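Local coordinates for protein pof8 (Schizosaccharomyces pombe, PDB 6TZN) that binds telomerase RNA and promotes its assembly with the catalytic subunit of telomerase, at residues L13-N18 with I103-T108. Numbering follows the deposited sequence.
Sequences LTRIKN and IAELIT
K17 and E105 meet diagonally across two antiparallel strands, 13-17 and 103-106, and K17 is an example of how a long side chain reaches over a sheet. Its CB sits 4.1 Å from I103 O, the carbonyl that accepts the K17 backbone N-H. CG and CD carry the chain outward, CG lying anti to the carbonyl carbon; the chain then bends at chi3 (-67°), and CE passes 3.9 Å from I103 CG2 and 3.2 Å from E105 OE1. Beyond the bend, NZ forms a salt bridge with E105 OE1 at 3.0 Å, approaching from 51° above the carboxylate plane. E105 comes to meet it with an extended chain, the two side chains slanting across one another. On the same face R15 points its guanidinium elsewhere: I107 CD1 packs over one face of that group, 4.0 Å from R15 NH1, while NH2 makes a salt bridge to E111 of helix 109-119. The guanidinium stops short of the E105 carboxylate, R15 NH1 lying 4.7 Å from E105 OE2, though the opposite charges may attract weakly.

The opposite face is apolar in character. I16 CD1 rests on A104 CB at 3.6 Å, and helix 66-78 adds I73 and F76 against A104. T14 shares this side, and its OG1 accepts a hydrogen bond from W63 NE1.

Paired backbone bonds join R15 with E105 and K17 with I103, and I107 N continues the pairing to L13 O at 2.9 Å. A water bridges L13 N and I107 O. Strands 13-17 and 103-106 are the first and fourth of a four-stranded sheet ordered 2-3-1-4, the central-to-edge pairing of the RRM fold; helix 109-119 lies against the side of R15 and I107, where I107 touches E112, consistent with the C-terminal helix that lies across the sheet in xRRMs.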
ATOM      1  N   LEU A  13      -1.802  -8.636  -4.518  1.00 17.59           N
ATOM      2  CA  LEU A  13      -1.013  -8.225  -3.359  1.00 16.68           C
ATOM      3  C   LEU A  13      -0.016  -7.141  -3.739  1.00 16.71           C
ATOM      4  O   LEU A  13       0.752  -7.308  -4.692  1.00 18.85           O
ATOM      5  CB  LEU A  13      -0.235  -9.414  -2.794  1.00 18.05           C
ATOM      6  CG  LEU A  13      -1.005 -10.696  -2.498  1.00 18.83           C
ATOM      7  CD1 LEU A  13      -0.031 -11.776  -2.048  1.00 20.61           C
ATOM      8  CD2 LEU A  13      -2.076 -10.448  -1.435  1.00 21.62           C
ATOM      9  N   THR A  14      -0.001  -6.047  -2.979  1.00 16.21           N
ATOM     10  CA  THR A  14       1.013  -5.010  -3.139  1.00 16.29           C
ATOM     11  C   THR A  14       1.728  -4.786  -1.816  1.00 16.52           C
ATOM     12  O   THR A  14       1.087  -4.624  -0.774  1.00 18.04           O
ATOM     13  CB  THR A  14       0.432  -3.672  -3.622  1.00 17.56           C
ATOM     14  OG1 THR A  14      -0.443  -3.122  -2.626  1.00 17.32           O
ATOM     15  CG2 THR A  14      -0.306  -3.847  -4.945  1.00 18.58           C
ATOM     16  N   ARG A  15       3.050  -4.763  -1.860  1.00 16.88           N
ATOM     17  CA  ARG A  15       3.832  -4.345  -0.712  1.00 17.42           C
ATOM     18  C   ARG A  15       3.974  -2.833  -0.763  1.00 16.81           C
ATOM     19  O   ARG A  15       4.315  -2.273  -1.809  1.00 19.29           O
ATOM     20  CB  ARG A  15       5.215  -4.986  -0.750  1.00 20.99           C
ATOM     21  CG  ARG A  15       6.155  -4.438   0.312  1.00 26.34           C
ATOM     22  CD  ARG A  15       7.470  -5.179   0.321  1.00 32.78           C
ATOM     23  NE  ARG A  15       7.353  -6.429   1.060  1.00 41.32           N
ATOM     24  CZ  ARG A  15       7.320  -7.629   0.496  1.00 42.83           C
ATOM     25  NH1 ARG A  15       7.402  -7.750  -0.823  1.00 43.68           N
ATOM     26  NH2 ARG A  15       7.209  -8.710   1.254  1.00 46.92           N
ATOM     27  N   ILE A  16       3.676  -2.171   0.350  1.00 16.53           N
ATOM     28  CA  ILE A  16       3.906  -0.741   0.505  1.00 16.39           C
ATOM     29  C   ILE A  16       5.135  -0.572   1.379  1.00 16.57           C
ATOM     30  O   ILE A  16       5.206  -1.152   2.468  1.00 18.79           O
ATOM     31  CB  ILE A  16       2.695  -0.042   1.150  1.00 17.58           C
ATOM     32  CG1 ILE A  16       1.386  -0.444   0.462  1.00 20.39           C
ATOM     33  CG2 ILE A  16       2.905   1.471   1.159  1.00 20.12           C
ATOM     34  CD1 ILE A  16       1.313  -0.044  -0.986  1.00 20.11           C
ATOM     35  N   LYS A  17       6.112   0.193   0.903  1.00 16.04           N
ATOM     36  CA  LYS A  17       7.348   0.424   1.637  1.00 16.03           C
ATOM     37  C   LYS A  17       7.497   1.895   1.999  1.00 16.35           C
ATOM     38  O   LYS A  17       6.979   2.782   1.311  1.00 16.83           O
ATOM     39  CB  LYS A  17       8.572  -0.004   0.819  1.00 19.53           C
ATOM     40  CG  LYS A  17       8.596  -1.489   0.514  1.00 23.94           C
ATOM     41  CD  LYS A  17       9.936  -1.926  -0.040  1.00 33.45           C
ATOM     42  CE  LYS A  17      10.193  -1.338  -1.410  1.00 39.65           C
ATOM     43  NZ  LYS A  17      11.533  -1.750  -1.911  1.00 44.02           N
ATOM     44  N   ASN A  18       8.239   2.132   3.088  1.00 15.94           N
ATOM     45  CA  ASN A  18       8.573   3.466   3.588  1.00 16.41           C
ATOM     46  C   ASN A  18       7.398   4.165   4.264  1.00 15.86           C
ATOM     47  O   ASN A  18       7.328   5.396   4.294  1.00 17.83           O
ATOM     48  CB  ASN A  18       9.257   4.334   2.531  1.00 18.28           C
ATOM     49  CG  ASN A  18      10.483   3.664   1.971  1.00 18.89           C
ATOM     50  OD1 ASN A  18      11.314   3.147   2.723  1.00 21.33           O
ATOM     51  ND2 ASN A  18      10.603   3.651   0.649  1.00 20.66           N
ATOM     52  N   ILE A 103       6.642   3.630  -1.718  1.00 16.71           N
ATOM     53  CA  ILE A 103       6.807   2.753  -2.870  1.00 18.78           C
ATOM     54  C   ILE A 103       5.780   1.636  -2.761  1.00 17.68           C
ATOM     55  O   ILE A 103       5.522   1.129  -1.665  1.00 19.92           O
ATOM     56  CB  ILE A 103       8.227   2.147  -2.881  1.00 23.26           C
ATOM     57  CG1 ILE A 103       9.271   3.226  -3.163  1.00 27.26           C
ATOM     58  CG2 ILE A 103       8.332   0.984  -3.885  1.00 28.03           C
ATOM     59  CD1 ILE A 103      10.685   2.732  -3.032  1.00 30.67           C
ATOM     60  N   ALA A 104       5.191   1.248  -3.890  1.00 18.15           N
ATOM     61  CA  ALA A 104       4.306   0.090  -3.945  1.00 18.41           C
ATOM     62  C   ALA A 104       4.813  -0.876  -5.006  1.00 19.44           C
ATOM     63  O   ALA A 104       5.124  -0.461  -6.128  1.00 21.37           O
ATOM     64  CB  ALA A 104       2.855   0.493  -4.232  1.00 20.70           C
ATOM     65  N   GLU A 105       4.889  -2.155  -4.654  1.00 18.34           N
ATOM     66  CA  GLU A 105       5.377  -3.199  -5.548  1.00 19.84           C
ATOM     67  C   GLU A 105       4.406  -4.369  -5.544  1.00 19.29           C
ATOM     68  O   GLU A 105       3.925  -4.782  -4.484  1.00 19.23           O
ATOM     69  CB  GLU A 105       6.749  -3.725  -5.097  1.00 25.06           C
ATOM     70  CG  GLU A 105       7.785  -2.663  -4.779  1.00 33.53           C
ATOM     71  CD  GLU A 105       9.057  -3.248  -4.192  1.00 38.96           C
ATOM     72  OE1 GLU A 105      10.130  -2.630  -4.370  1.00 41.98           O
ATOM     73  OE2 GLU A 105       8.989  -4.323  -3.553  1.00 40.00           O
ATOM     74  N   LEU A 106       4.140  -4.917  -6.726  1.00 18.94           N
ATOM     75  CA  LEU A 106       3.306  -6.103  -6.829  1.00 20.06           C
ATOM     76  C   LEU A 106       4.092  -7.312  -6.343  1.00 20.15           C
ATOM     77  O   LEU A 106       5.252  -7.504  -6.725  1.00 24.78           O
ATOM     78  CB  LEU A 106       2.885  -6.304  -8.284  1.00 24.06           C
ATOM     79  CG  LEU A 106       1.791  -7.342  -8.537  1.00 25.86           C
ATOM     80  CD1 LEU A 106       0.445  -6.854  -8.023  1.00 25.62           C
ATOM     81  CD2 LEU A 106       1.724  -7.665 -10.032  1.00 30.12           C
ATOM     82  N   ILE A 107       3.472  -8.119  -5.490  1.00 19.69           N
ATOM     83  CA  ILE A 107       4.091  -9.337  -4.985  1.00 20.24           C
ATOM     84  C   ILE A 107       3.734 -10.477  -5.930  1.00 21.20           C
ATOM     85  O   ILE A 107       2.557 -10.690  -6.241  1.00 23.15           O
ATOM     86  CB  ILE A 107       3.623  -9.633  -3.550  1.00 21.20           C
ATOM     87  CG1 ILE A 107       4.011  -8.483  -2.613  1.00 22.79           C
ATOM     88  CG2 ILE A 107       4.219 -10.943  -3.050  1.00 22.90           C
ATOM     89  CD1 ILE A 107       3.518  -8.651  -1.184  1.00 23.61           C
ATOM     90  N   THR A 108       4.747 -11.196  -6.412  1.00 22.53           N
ATOM     91  CA  THR A 108       4.546 -12.228  -7.427  1.00 24.46           C
ATOM     92  C   THR A 108       5.387 -13.450  -7.071  1.00 22.97           C
ATOM     93  O   THR A 108       6.026 -13.511  -6.015  1.00 25.94           O
ATOM     94  CB  THR A 108       4.934 -11.715  -8.821  1.00 30.81           C
ATOM     95  OG1 THR A 108       6.313 -11.321  -8.813  1.00 35.77           O
ATOM     96  CG2 THR A 108       4.066 -10.533  -9.239  1.00 35.49           C
TER
HETATM   97  O   HOH W   1      -0.106 -10.409  -6.061  1.00 21.84           O